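Local structure of ABC transporter sugar binding protein (Xanthomonas axonopodis pv. citri, 3UOR) at residues T30-W35 with P84-L89; V43-V48 with V60-I65; F148-L153 with Y252-G257; Q171-I176 with Y259-S264. The protein probably binds maltose or a related sugar in the periplasm and delivers it to the membrane-embedded part of an ABC importer. One frame throughout, in Å; residues are numbered along the deposited sequence.

In the fold
The four contacts form two well-separated pairs. Contact 1 joins parallel strands 30-36 and 86-90, and contact 2, nested within the loop that contact 1 closes, lays helix 39-52 on neighbouring strand 58-64; their centres are about 9 Å apart. Contacts 3 and 4, with centres about 10 Å apart, come later and alternate along the chain. They meet where strands 134-150 and 259-264 pair antiparallel, and helices 250-256 and 166-180 pack nearby. About 42 Å separates the centres of contacts 1 and 3. Such a division is consistent with the two lobes of a periplasmic binding protein, between which the sugar is expected to bind.

Contact 1 (T30-W35 with P84-L89); sequences TTVRFW and PDVCQL
F34 and W35 pair with V86 and C87 as neighbouring parallel strands, whose axes come within 4.6 Å and run 10° apart. R33 O accepts from V86 N, V86 O accepts from W35 N, and W35 O receives Q88 N at 2.9 Å. Just ahead of the ladder, D85 extends it with a side chain: its CG stands beside its own backbone N (chi1 -53°), bringing OD1 to R33 N at 2.6 Å through the anti lone pair. An aspartate suits this place because its short carboxylate can accept where the ladder has not yet begun; its other oxygen, OD2, is hydrogen-bonded to the S311 hydroxyl. P84 lays its ring across one face of the W35 indole, with CG 3.4 Å from W35 CD2, a CH-pi contact between a rigid aliphatic ring and an electron-rich face. The R33 guanidinium turns a face to P84 CA, 3.5 Å from NH2, so the proline touches both side chains. Where the F34 and V86 side chains project together, F34 CD1 meets V86 CG1 at 3.8 Å, and helix 314-324 packs over them; W35 and C87 project to the opposite face, toward helix 67-79. Buried parallel strands with apolar side chains between helical layers are characteristic of alpha/beta folds in general, and fit a lobe of a periplasmic binding protein.

Contact 2 (V43-V48 with V60-I65); sequences VVAELV and VDVQNI
V62 is the bump of this contact, and V44, A45 and V48 form the hollow that takes it. The helix segment 43-48 runs almost exactly opposite to strand 60-64, at 172°, with axes 9.1 Å apart, a spacing that small branched side chains can bridge. The two methyls of V62 share the work. CG1, anti to the backbone N (chi1 179°), leans toward the start of the helix segment, 4.2 Å from V44 CG1 and 4.3 Å from A45 CB. CG2 leans the other way and nests against both methyls of V48, 4.0 Å from V48 CG2 and equally near V48 CG1. V48 is thus a bump in its turn: it points at the strand and dips between V62 and V60, whose CG1 lies 4.4 Å from V48 CG1. Alanine suits its place because a single methyl lets the helix come close beside V62, A45 CA being 6.2 Å from V62 CA. Valine suits the strand, where beta-branching is readily accepted and two methyls make a broad, blunt knob. No hydrogen bond crosses the interface; the fit rests on van der Waals contact. V44 also touches F34 of the preceding strand, and V60 touches L320, so the apolar layer extends to strand 30-36 and helix 314-324. Strand 30-36, helix 39-52 and strand 58-64 together form a classic beta-alpha-beta crossover.

Contact 3 (F148-L153 with Y252-G257); sequences FYRKDL and YEFFNG
R150 reaches from the end of its strand across the F254 ring to the last turn of helix 250-256. From CB the chain passes to CG, which lies over one face of the phenyl ring, 3.8 Å from its centroid, in a CH-pi contact. There it bends sharply (chi2 -91°), and CD stays over the same face, shifted toward the rim, 3.7 Å from F254 CE2. NE turns back to its own segment and donates to D152 OD1, while NH2 gives D152 OD2 a nearly straight 2.8 Å bond; this side-on salt bridge fixes the rotation of the guanidinium. NH1, at the far corner, donates to F254 O at 2.8 Å, with the oxygen in the guanidinium plane and the donor on a carbonyl lone pair. Water 1 accepts from NH2 as well, and L153 CD2 covers the centre of one guanidinium face. F254 O also accepts from G257 N in the Schellman turn ending the helix, where glycine readily adopts the positive phi. Arginine suits this place because its long aliphatic part packs on an aromatic ring while its planar head serves several acceptors: the positive charge is probably balanced by D152 and favoured by the helix C-terminal carbonyls.

Contact 4 (Q171-I176 with Y259-S264); sequences QVMAAI and YAFYLS
I176 and A260 meet at the tightest point, where I176 CD1 comes to 3.6 Å from A260 CB. The small methyl of A260 lets the isoleucine press close to the chain at its corner. The same CD1 touches F261 CZ at 3.9 Å, and V172 CG1 reaches that ring atom too, at 3.9 Å, coming in at the ring edge. With CG beside its backbone N (chi1 -55°), F261 drives its ring toward the helix, so its far end fits against V172 and I176, one helical turn apart. M173 closes the looser flank: its CG is 4.2 Å from F261 CE2, and its flexible chain spreads on toward I187 and W238. No hydrogen bond joins the segments. Beyond this apolar seam, Q171 and A174 turn outward, Q171 to solvent, which suits its polar amide. A helix packed through apolar side chains on a strand that lies between 134-150 and 187-188 is a helix-on-sheet packing consistent with the alpha/beta lobes of solute-binding proteins.

Contact 1 (T30-W35 with P84-L89)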
loop_
_atom_site.group_PDB
_atom_site.type_symbol
_atom_site.label_atom_id
_atom_site.label_comp_id
_atom_site.label_asym_id
_atom_site.label_seq_id
_atom_site.Cartn_x
_atom_site.Cartn_y
_atom_site.Cartn_z
ATOM N N THR A 30 5.716 29.970 17.088
ATOM C CA THR A 30 5.141 28.698 17.556
ATOM C C THR A 30 5.826 27.500 16.907
ATOM O O THR A 30 5.808 27.349 15.684
ATOM C CB THR A 30 3.626 28.556 17.248
ATOM O OG1 THR A 30 2.892 29.663 17.776
ATOM C CG2 THR A 30 3.087 27.275 17.868
ATOM N N THR A 31 6.414 26.630 17.716
ATOM C CA THR A 31 7.091 25.470 17.159
ATOM C C THR A 31 6.249 24.203 17.222
ATOM O O THR A 31 5.762 23.804 18.279
ATOM C CB THR A 31 8.459 25.220 17.805
ATOM O OG1 THR A 31 9.385 26.211 17.344
ATOM C CG2 THR A 31 8.983 23.848 17.412
ATOM N N VAL A 32 6.091 23.583 16.059
ATOM C CA VAL A 32 5.405 22.310 15.912
ATOM C C VAL A 32 6.426 21.205 15.625
ATOM O O VAL A 32 7.315 21.367 14.784
ATOM C CB VAL A 32 4.367 22.404 14.778
ATOM C CG1 VAL A 32 4.020 21.046 14.253
ATOM C CG2 VAL A 32 3.128 23.122 15.282
ATOM N N ARG A 33 6.323 20.093 16.343
ATOM C CA ARG A 33 7.204 18.960 16.088
ATOM C C ARG A 33 6.525 17.901 15.226
ATOM O O ARG A 33 5.497 17.321 15.596
ATOM C CB ARG A 33 7.737 18.363 17.384
ATOM C CG ARG A 33 8.716 19.282 18.105
ATOM C CD ARG A 33 9.284 18.601 19.332
ATOM N NE ARG A 33 8.222 18.044 20.167
ATOM C CZ ARG A 33 8.140 16.766 20.531
ATOM N NH1 ARG A 33 9.071 15.894 20.146
ATOM N NH2 ARG A 33 7.126 16.366 21.291
ATOM N N PHE A 34 7.136 17.662 14.074
ATOM C CA PHE A 34 6.605 16.790 13.035
ATOM C C PHE A 34 7.583 15.632 12.811
ATOM O O PHE A 34 8.706 15.842 12.357
ATOM C CB PHE A 34 6.440 17.618 11.753
ATOM C CG PHE A 34 5.971 16.839 10.562
ATOM C CD1 PHE A 34 5.360 15.604 10.704
ATOM C CD2 PHE A 34 6.127 17.358 9.292
ATOM C CE1 PHE A 34 4.927 14.891 9.594
ATOM C CE2 PHE A 34 5.695 16.660 8.182
ATOM C CZ PHE A 34 5.090 15.419 8.333
ATOM N N TRP A 35 7.165 14.419 13.151
ATOM C CA TRP A 35 7.988 13.235 12.911
ATOM C C TRP A 35 7.575 12.545 11.617
ATOM O O TRP A 35 6.394 12.306 11.391
ATOM C CB TRP A 35 7.845 12.236 14.046
ATOM C CG TRP A 35 8.423 12.665 15.331
ATOM C CD1 TRP A 35 8.978 13.876 15.628
ATOM C CD2 TRP A 35 8.506 11.878 16.525
ATOM N NE1 TRP A 35 9.403 13.891 16.939
ATOM C CE2 TRP A 35 9.124 12.674 17.507
ATOM C CE3 TRP A 35 8.114 10.575 16.856
ATOM C CZ2 TRP A 35 9.359 12.208 18.799
ATOM C CZ3 TRP A 35 8.351 10.115 18.127
ATOM C CH2 TRP A 35 8.965 10.930 19.089
ATOM N N PRO A 84 5.306 13.882 19.341
ATOM C CA PRO A 84 5.332 15.112 18.550
ATOM C C PRO A 84 3.912 15.616 18.351
ATOM O O PRO A 84 2.968 14.944 18.760
ATOM C CB PRO A 84 5.918 14.648 17.223
ATOM C CG PRO A 84 5.493 13.218 17.125
ATOM C CD PRO A 84 5.505 12.678 18.517
ATOM N N ASP A 85 3.760 16.782 17.735
ATOM C CA ASP A 85 2.435 17.319 17.440
ATOM C C ASP A 85 1.848 16.646 16.220
ATOM O O ASP A 85 0.719 16.157 16.248
ATOM C CB ASP A 85 2.522 18.821 17.187
ATOM C CG ASP A 85 3.228 19.550 18.311
ATOM O OD1 ASP A 85 4.357 20.045 18.093
ATOM O OD2 ASP A 85 2.663 19.591 19.419
ATOM N N VAL A 86 2.619 16.634 15.144
ATOM C CA VAL A 86 2.181 15.999 13.918
ATOM C C VAL A 86 3.078 14.800 13.611
ATOM O O VAL A 86 4.280 14.808 13.895
ATOM C CB VAL A 86 2.165 17.002 12.763
ATOM C CG1 VAL A 86 1.745 16.318 11.458
ATOM C CG2 VAL A 86 1.226 18.145 13.106
ATOM N N CYS A 87 2.485 13.754 13.057
ATOM C CA CYS A 87 3.240 12.538 12.813
ATOM C C CYS A 87 2.743 11.797 11.581
ATOM O O CYS A 87 1.533 11.646 11.365
ATOM C CB CYS A 87 3.169 11.623 14.036
ATOM S SG CYS A 87 4.282 10.202 13.969
ATOM N N GLN A 88 3.693 11.327 10.783
ATOM C CA GLN A 88 3.409 10.416 9.685
ATOM C C GLN A 88 3.196 9.018 10.272
ATOM O O GLN A 88 4.042 8.518 11.021
ATOM C CB GLN A 88 4.600 10.379 8.727
ATOM C CG GLN A 88 4.494 9.298 7.680
ATOM C CD GLN A 88 5.768 9.096 6.896
ATOM O OE1 GLN A 88 6.761 9.790 7.106
ATOM N NE2 GLN A 88 5.745 8.131 5.974
ATOM N N LEU A 89 2.070 8.392 9.949
ATOM C CA LEU A 89 1.767 7.051 10.458
ATOM C C LEU A 89 1.408 6.132 9.306
ATOM O O LEU A 89 0.472 6.411 8.547
ATOM C CB LEU A 89 0.589 7.095 11.437
ATOM C CG LEU A 89 0.755 6.481 12.822
ATOM C CD1 LEU A 89 2.012 6.988 13.490
ATOM C CD2 LEU A 89 -0.447 6.790 13.672
#

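Contact 2 (V43-V48 with V60-I65)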
loop_
_atom_site.group_PDB
_atom_site.type_symbol
_atom_site.label_atom_id
_atom_site.label_comp_id
_atom_site.label_asym_id
_atom_site.label_seq_id
_atom_site.Cartn_x
_atom_site.Cartn_y
_atom_site.Cartn_z
ATOM N N VAL A 43 12.169 14.751 2.003
ATOM C CA VAL A 43 11.422 15.501 1.021
ATOM C C VAL A 43 10.417 16.443 1.683
ATOM O O VAL A 43 10.348 17.620 1.328
ATOM C CB VAL A 43 10.721 14.559 0.034
ATOM C CG1 VAL A 43 9.941 15.350 -0.984
ATOM C CG2 VAL A 43 11.748 13.689 -0.654
ATOM N N VAL A 44 9.649 15.954 2.655
ATOM C CA VAL A 44 8.664 16.836 3.283
ATOM C C VAL A 44 9.352 18.014 3.975
ATOM O O VAL A 44 8.755 19.073 4.120
ATOM C CB VAL A 44 7.708 16.118 4.263
ATOM C CG1 VAL A 44 8.383 15.898 5.623
ATOM C CG2 VAL A 44 6.426 16.946 4.445
ATOM N N ALA A 45 10.606 17.842 4.395
ATOM C CA ALA A 45 11.335 18.956 5.007
ATOM C C ALA A 45 11.543 20.091 3.999
ATOM O O ALA A 45 11.524 21.263 4.372
ATOM C CB ALA A 45 12.670 18.494 5.587
ATOM N N GLU A 46 11.725 19.755 2.722
ATOM C CA GLU A 46 11.867 20.795 1.696
ATOM C C GLU A 46 10.557 21.548 1.581
ATOM O O GLU A 46 10.527 22.779 1.486
ATOM C CB GLU A 46 12.171 20.194 0.337
ATOM C CG GLU A 46 13.471 19.460 0.249
ATOM C CD GLU A 46 13.660 18.858 -1.121
ATOM O OE1 GLU A 46 14.065 17.683 -1.182
ATOM O OE2 GLU A 46 13.378 19.551 -2.127
ATOM N N LEU A 47 9.473 20.781 1.576
ATOM C CA LEU A 47 8.141 21.329 1.412
ATOM C C LEU A 47 7.781 22.255 2.558
ATOM O O LEU A 47 7.139 23.272 2.338
ATOM C CB LEU A 47 7.103 20.210 1.283
ATOM C CG LEU A 47 6.991 19.513 -0.078
ATOM C CD1 LEU A 47 8.341 19.161 -0.625
ATOM C CD2 LEU A 47 6.148 18.272 0.058
ATOM N N VAL A 48 8.180 21.916 3.783
ATOM C CA VAL A 48 7.773 22.747 4.917
ATOM C C VAL A 48 8.455 24.110 4.837
ATOM O O VAL A 48 7.931 25.106 5.343
ATOM C CB VAL A 48 8.008 22.088 6.307
ATOM C CG1 VAL A 48 7.499 20.681 6.315
ATOM C CG2 VAL A 48 9.475 22.116 6.689
ATOM N N VAL A 60 8.321 24.725 11.986
ATOM C CA VAL A 60 8.110 23.287 11.940
ATOM C C VAL A 60 9.435 22.555 12.107
ATOM O O VAL A 60 10.345 22.695 11.284
ATOM C CB VAL A 60 7.475 22.845 10.617
ATOM C CG1 VAL A 60 7.256 21.350 10.642
ATOM C CG2 VAL A 60 6.167 23.593 10.365
ATOM N N ASP A 61 9.541 21.783 13.179
ATOM C CA ASP A 61 10.737 21.005 13.425
ATOM C C ASP A 61 10.523 19.598 12.898
ATOM O O ASP A 61 9.826 18.793 13.520
ATOM C CB ASP A 61 11.055 20.979 14.921
ATOM C CG ASP A 61 12.173 20.014 15.264
ATOM O OD1 ASP A 61 13.006 19.714 14.379
ATOM O OD2 ASP A 61 12.213 19.547 16.423
ATOM N N VAL A 62 11.109 19.305 11.743
ATOM C CA VAL A 62 10.950 17.987 11.135
ATOM C C VAL A 62 12.040 17.021 11.596
ATOM O O VAL A 62 13.233 17.289 11.440
ATOM C CB VAL A 62 10.928 18.055 9.594
ATOM C CG1 VAL A 62 10.789 16.659 9.010
ATOM C CG2 VAL A 62 9.784 18.934 9.116
ATOM N N GLN A 63 11.619 15.907 12.182
ATOM C CA GLN A 63 12.540 14.869 12.626
ATOM C C GLN A 63 12.379 13.660 11.729
ATOM O O GLN A 63 11.258 13.200 11.483
ATOM C CB GLN A 63 12.253 14.465 14.075
ATOM C CG GLN A 63 12.844 15.389 15.126
ATOM C CD GLN A 63 14.320 15.125 15.357
ATOM O OE1 GLN A 63 15.181 15.822 14.816
ATOM N NE2 GLN A 63 14.620 14.102 16.156
ATOM N N ASN A 64 13.506 13.152 11.240
ATOM C CA ASN A 64 13.522 11.962 10.397
ATOM C C ASN A 64 13.789 10.732 11.239
ATOM O O ASN A 64 14.905 10.518 11.707
ATOM C CB ASN A 64 14.590 12.090 9.304
ATOM C CG ASN A 64 14.655 10.870 8.392
ATOM O OD1 ASN A 64 14.217 9.775 8.750
ATOM N ND2 ASN A 64 15.212 11.059 7.207
ATOM N N ILE A 65 12.755 9.928 11.433
ATOM C CA ILE A 65 12.879 8.696 12.194
ATOM C C ILE A 65 12.886 7.520 11.245
ATOM O O ILE A 65 12.050 7.445 10.359
ATOM C CB ILE A 65 11.712 8.539 13.149
ATOM C CG1 ILE A 65 11.544 9.833 13.937
ATOM C CG2 ILE A 65 11.935 7.344 14.058
ATOM C CD1 ILE A 65 10.466 9.774 14.930
#

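Contact 3 (F148-L153 with Y252-G257)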
loop_
_atom_site.group_PDB
_atom_site.type_symbol
_atom_site.label_atom_id
_atom_site.label_comp_id
_atom_site.label_asym_id
_atom_site.label_seq_id
_atom_site.Cartn_x
_atom_site.Cartn_y
_atom_site.Cartn_z
ATOM N N PHE A 148 4.089 -3.563 -13.578
ATOM C CA PHE A 148 5.050 -2.972 -14.501
ATOM C C PHE A 148 5.240 -4.014 -15.581
ATOM O O PHE A 148 5.330 -5.195 -15.271
ATOM C CB PHE A 148 6.390 -2.713 -13.790
ATOM C CG PHE A 148 6.345 -1.572 -12.828
ATOM C CD1 PHE A 148 6.919 -0.346 -13.152
ATOM C CD2 PHE A 148 5.702 -1.699 -11.619
ATOM C CE1 PHE A 148 6.864 0.724 -12.268
ATOM C CE2 PHE A 148 5.635 -0.620 -10.735
ATOM C CZ PHE A 148 6.221 0.586 -11.060
ATOM N N TYR A 149 5.307 -3.595 -16.844
ATOM C CA TYR A 149 5.390 -4.552 -17.939
ATOM C C TYR A 149 6.268 -4.098 -19.086
ATOM O O TYR A 149 6.391 -2.899 -19.344
ATOM C CB TYR A 149 4.004 -4.909 -18.477
ATOM C CG TYR A 149 3.298 -3.796 -19.209
ATOM C CD1 TYR A 149 2.678 -2.752 -18.511
ATOM C CD2 TYR A 149 3.242 -3.786 -20.598
ATOM C CE1 TYR A 149 2.016 -1.720 -19.188
ATOM C CE2 TYR A 149 2.583 -2.767 -21.286
ATOM C CZ TYR A 149 1.972 -1.739 -20.578
ATOM O OH TYR A 149 1.314 -0.755 -21.266
ATOM N N ARG A 150 6.877 -5.076 -19.760
ATOM C CA ARG A 150 7.627 -4.844 -20.989
ATOM C C ARG A 150 6.671 -4.863 -22.178
ATOM O O ARG A 150 6.121 -5.914 -22.526
ATOM C CB ARG A 150 8.704 -5.912 -21.167
ATOM C CG ARG A 150 9.833 -5.843 -20.126
ATOM C CD ARG A 150 10.968 -4.953 -20.609
ATOM N NE ARG A 150 11.426 -5.329 -21.959
ATOM C CZ ARG A 150 12.394 -6.213 -22.203
ATOM N NH1 ARG A 150 13.018 -6.815 -21.198
ATOM N NH2 ARG A 150 12.750 -6.491 -23.451
ATOM N N LYS A 151 6.462 -3.693 -22.784
ATOM C CA LYS A 151 5.557 -3.550 -23.922
ATOM C C LYS A 151 5.987 -4.404 -25.107
ATOM O O LYS A 151 5.169 -5.087 -25.728
ATOM C CB LYS A 151 5.467 -2.089 -24.363
ATOM C CG LYS A 151 4.829 -1.174 -23.343
ATOM C CD LYS A 151 4.729 0.260 -23.863
ATOM C CE LYS A 151 4.123 1.186 -22.802
ATOM N NZ LYS A 151 4.136 2.623 -23.196
ATOM N N ASP A 152 7.273 -4.346 -25.423
ATOM C CA ASP A 152 7.824 -5.152 -26.504
ATOM C C ASP A 152 7.577 -6.647 -26.265
ATOM O O ASP A 152 7.083 -7.340 -27.147
ATOM C CB ASP A 152 9.313 -4.848 -26.690
ATOM C CG ASP A 152 10.114 -5.004 -25.403
ATOM O OD1 ASP A 152 9.504 -5.015 -24.316
ATOM O OD2 ASP A 152 11.358 -5.108 -25.476
ATOM N N LEU A 153 7.886 -7.143 -25.070
ATOM C CA LEU A 153 7.669 -8.565 -24.775
ATOM C C LEU A 153 6.183 -8.936 -24.847
ATOM O O LEU A 153 5.828 -10.031 -25.266
ATOM C CB LEU A 153 8.255 -8.937 -23.409
ATOM C CG LEU A 153 9.705 -9.446 -23.350
ATOM C CD1 LEU A 153 10.626 -8.587 -24.186
ATOM C CD2 LEU A 153 10.238 -9.557 -21.907
ATOM N N TYR A 252 17.222 -4.666 -13.609
ATOM C CA TYR A 252 17.994 -5.221 -14.714
ATOM C C TYR A 252 17.416 -6.522 -15.251
ATOM O O TYR A 252 17.330 -6.701 -16.460
ATOM C CB TYR A 252 19.466 -5.347 -14.344
ATOM C CG TYR A 252 20.089 -3.981 -14.184
ATOM C CD1 TYR A 252 19.971 -3.025 -15.196
ATOM C CD2 TYR A 252 20.770 -3.630 -13.021
ATOM C CE1 TYR A 252 20.526 -1.768 -15.064
ATOM C CE2 TYR A 252 21.330 -2.369 -12.879
ATOM C CZ TYR A 252 21.203 -1.447 -13.905
ATOM O OH TYR A 252 21.755 -0.196 -13.778
ATOM N N GLU A 253 16.982 -7.413 -14.364
ATOM C CA GLU A 253 16.319 -8.638 -14.808
ATOM C C GLU A 253 15.105 -8.327 -15.687
ATOM O O GLU A 253 14.865 -8.992 -16.703
ATOM C CB GLU A 253 15.917 -9.501 -13.613
ATOM C CG GLU A 253 17.096 -10.033 -12.806
ATOM C CD GLU A 253 17.926 -11.072 -13.558
ATOM O OE1 GLU A 253 18.592 -11.882 -12.879
ATOM O OE2 GLU A 253 17.910 -11.091 -14.813
ATOM N N PHE A 254 14.351 -7.304 -15.295
ATOM C CA PHE A 254 13.180 -6.862 -16.046
ATOM C C PHE A 254 13.595 -6.422 -17.447
ATOM O O PHE A 254 13.044 -6.901 -18.446
ATOM C CB PHE A 254 12.496 -5.729 -15.280
ATOM C CG PHE A 254 11.323 -5.093 -15.990
ATOM C CD1 PHE A 254 10.043 -5.591 -15.834
ATOM C CD2 PHE A 254 11.495 -3.937 -16.742
ATOM C CE1 PHE A 254 8.953 -4.962 -16.449
ATOM C CE2 PHE A 254 10.414 -3.310 -17.367
ATOM C CZ PHE A 254 9.147 -3.817 -17.218
ATOM N N PHE A 255 14.582 -5.532 -17.525
ATOM C CA PHE A 255 15.058 -5.038 -18.820
ATOM C C PHE A 255 15.892 -6.088 -19.583
ATOM O O PHE A 255 16.137 -5.955 -20.782
ATOM C CB PHE A 255 15.848 -3.740 -18.650
ATOM C CG PHE A 255 14.995 -2.556 -18.271
ATOM C CD1 PHE A 255 13.915 -2.190 -19.048
ATOM C CD2 PHE A 255 15.288 -1.805 -17.152
ATOM C CE1 PHE A 255 13.128 -1.108 -18.705
ATOM C CE2 PHE A 255 14.511 -0.716 -16.811
ATOM C CZ PHE A 255 13.433 -0.369 -17.589
ATOM N N ASN A 256 16.310 -7.131 -18.876
ATOM C CA ASN A 256 16.994 -8.253 -19.500
ATOM C C ASN A 256 16.022 -9.289 -20.033
ATOM O O ASN A 256 16.427 -10.210 -20.731
ATOM C CB ASN A 256 17.964 -8.913 -18.517
ATOM C CG ASN A 256 19.311 -8.223 -18.483
ATOM O OD1 ASN A 256 19.702 -7.558 -19.449
ATOM N ND2 ASN A 256 20.034 -8.375 -17.371
ATOM N N GLY A 257 14.743 -9.150 -19.697
ATOM C CA GLY A 257 13.736 -10.048 -20.228
ATOM C C GLY A 257 13.578 -11.361 -19.467
ATOM O O GLY A 257 12.900 -12.269 -19.945
HETATM O O HOH W 1 15.442 -8.269 -23.062
#

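Contact 4 (Q171-I176 with Y259-S264)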
loop_
_atom_site.group_PDB
_atom_site.type_symbol
_atom_site.label_atom_id
_atom_site.label_comp_id
_atom_site.label_asym_id
_atom_site.label_seq_id
_atom_site.Cartn_x
_atom_site.Cartn_y
_atom_site.Cartn_z
ATOM N N GLN A 171 -4.042 -16.345 -19.816
ATOM C CA GLN A 171 -3.752 -16.569 -21.235
ATOM C C GLN A 171 -2.551 -15.755 -21.712
ATOM O O GLN A 171 -1.708 -16.271 -22.425
ATOM C CB GLN A 171 -4.969 -16.259 -22.092
ATOM C CG GLN A 171 -6.110 -17.195 -21.824
ATOM C CD GLN A 171 -5.752 -18.597 -22.243
ATOM O OE1 GLN A 171 -5.212 -18.806 -23.332
ATOM N NE2 GLN A 171 -6.027 -19.566 -21.378
ATOM N N VAL A 172 -2.466 -14.487 -21.314
ATOM C CA VAL A 172 -1.311 -13.664 -21.694
ATOM C C VAL A 172 -0.019 -14.253 -21.109
ATOM O O VAL A 172 1.002 -14.368 -21.789
ATOM C CB VAL A 172 -1.452 -12.205 -21.213
ATOM C CG1 VAL A 172 -0.135 -11.477 -21.395
ATOM C CG2 VAL A 172 -2.588 -11.491 -21.966
ATOM N N MET A 173 -0.060 -14.634 -19.839
ATOM C CA MET A 173 1.132 -15.214 -19.225
ATOM C C MET A 173 1.534 -16.509 -19.918
ATOM O O MET A 173 2.714 -16.753 -20.137
ATOM C CB MET A 173 0.965 -15.415 -17.712
ATOM C CG MET A 173 0.998 -14.081 -16.929
ATOM S SD MET A 173 0.899 -14.325 -15.145
ATOM C CE MET A 173 -0.740 -15.046 -14.958
ATOM N N ALA A 174 0.562 -17.336 -20.272
ATOM C CA ALA A 174 0.901 -18.596 -20.948
ATOM C C ALA A 174 1.511 -18.254 -22.305
ATOM O O ALA A 174 2.453 -18.902 -22.756
ATOM C CB ALA A 174 -0.327 -19.478 -21.111
ATOM N N ALA A 175 1.000 -17.198 -22.936
ATOM C CA ALA A 175 1.479 -16.827 -24.265
ATOM C C ALA A 175 2.933 -16.336 -24.181
ATOM O O ALA A 175 3.759 -16.634 -25.046
ATOM C CB ALA A 175 0.564 -15.772 -24.909
ATOM N N ILE A 176 3.253 -15.615 -23.118
ATOM C CA ILE A 176 4.619 -15.121 -22.923
ATOM C C ILE A 176 5.553 -16.283 -22.619
ATOM O O ILE A 176 6.677 -16.353 -23.119
ATOM C CB ILE A 176 4.677 -14.080 -21.775
ATOM C CG1 ILE A 176 3.898 -12.826 -22.168
ATOM C CG2 ILE A 176 6.106 -13.743 -21.424
ATOM C CD1 ILE A 176 3.839 -11.753 -21.104
ATOM N N TYR A 259 11.770 -11.758 -17.027
ATOM C CA TYR A 259 10.326 -11.828 -16.833
ATOM C C TYR A 259 9.698 -10.585 -17.438
ATOM O O TYR A 259 10.304 -9.516 -17.415
ATOM C CB TYR A 259 9.967 -11.952 -15.342
ATOM C CG TYR A 259 10.817 -11.105 -14.424
ATOM C CD1 TYR A 259 11.910 -11.650 -13.761
ATOM C CD2 TYR A 259 10.534 -9.764 -14.229
ATOM C CE1 TYR A 259 12.687 -10.891 -12.939
ATOM C CE2 TYR A 259 11.316 -8.984 -13.405
ATOM C CZ TYR A 259 12.392 -9.555 -12.764
ATOM O OH TYR A 259 13.173 -8.793 -11.926
ATOM N N ALA A 260 8.484 -10.736 -17.967
ATOM C CA ALA A 260 7.789 -9.658 -18.658
ATOM C C ALA A 260 7.043 -8.690 -17.728
ATOM O O ALA A 260 6.953 -7.473 -18.017
ATOM C CB ALA A 260 6.826 -10.258 -19.675
ATOM N N PHE A 261 6.483 -9.233 -16.639
ATOM C CA PHE A 261 5.745 -8.435 -15.647
ATOM C C PHE A 261 6.427 -8.450 -14.289
ATOM O O PHE A 261 7.049 -9.443 -13.879
ATOM C CB PHE A 261 4.311 -8.957 -15.419
ATOM C CG PHE A 261 3.470 -9.064 -16.662
ATOM C CD1 PHE A 261 3.740 -8.296 -17.784
ATOM C CD2 PHE A 261 2.374 -9.924 -16.689
ATOM C CE1 PHE A 261 2.939 -8.386 -18.913
ATOM C CE2 PHE A 261 1.576 -10.024 -17.812
ATOM C CZ PHE A 261 1.854 -9.252 -18.925
ATOM N N TYR A 262 6.245 -7.357 -13.564
ATOM C CA TYR A 262 6.708 -7.235 -12.199
ATOM C C TYR A 262 5.585 -6.546 -11.425
ATOM O O TYR A 262 5.186 -5.427 -11.756
ATOM C CB TYR A 262 8.006 -6.428 -12.165
ATOM C CG TYR A 262 8.589 -6.176 -10.793
ATOM C CD1 TYR A 262 8.681 -7.187 -9.850
ATOM C CD2 TYR A 262 9.107 -4.933 -10.466
ATOM C CE1 TYR A 262 9.237 -6.952 -8.597
ATOM C CE2 TYR A 262 9.675 -4.681 -9.207
ATOM C CZ TYR A 262 9.729 -5.692 -8.285
ATOM O OH TYR A 262 10.282 -5.441 -7.053
ATOM N N LEU A 263 5.052 -7.236 -10.421
ATOM C CA LEU A 263 3.961 -6.706 -9.625
ATOM C C LEU A 263 4.493 -5.899 -8.443
ATOM O O LEU A 263 4.938 -6.475 -7.457
ATOM C CB LEU A 263 3.083 -7.850 -9.139
ATOM C CG LEU A 263 1.612 -7.534 -8.860
ATOM C CD1 LEU A 263 0.865 -8.811 -8.563
ATOM C CD2 LEU A 263 1.506 -6.538 -7.699
ATOM N N SER A 264 4.427 -4.568 -8.515
ATOM C CA SER A 264 5.068 -3.749 -7.476
ATOM C C SER A 264 4.536 -2.307 -7.416
ATOM O O SER A 264 3.562 -1.955 -8.084
ATOM C CB SER A 264 6.593 -3.741 -7.698
ATOM O OG SER A 264 7.291 -3.397 -6.517
#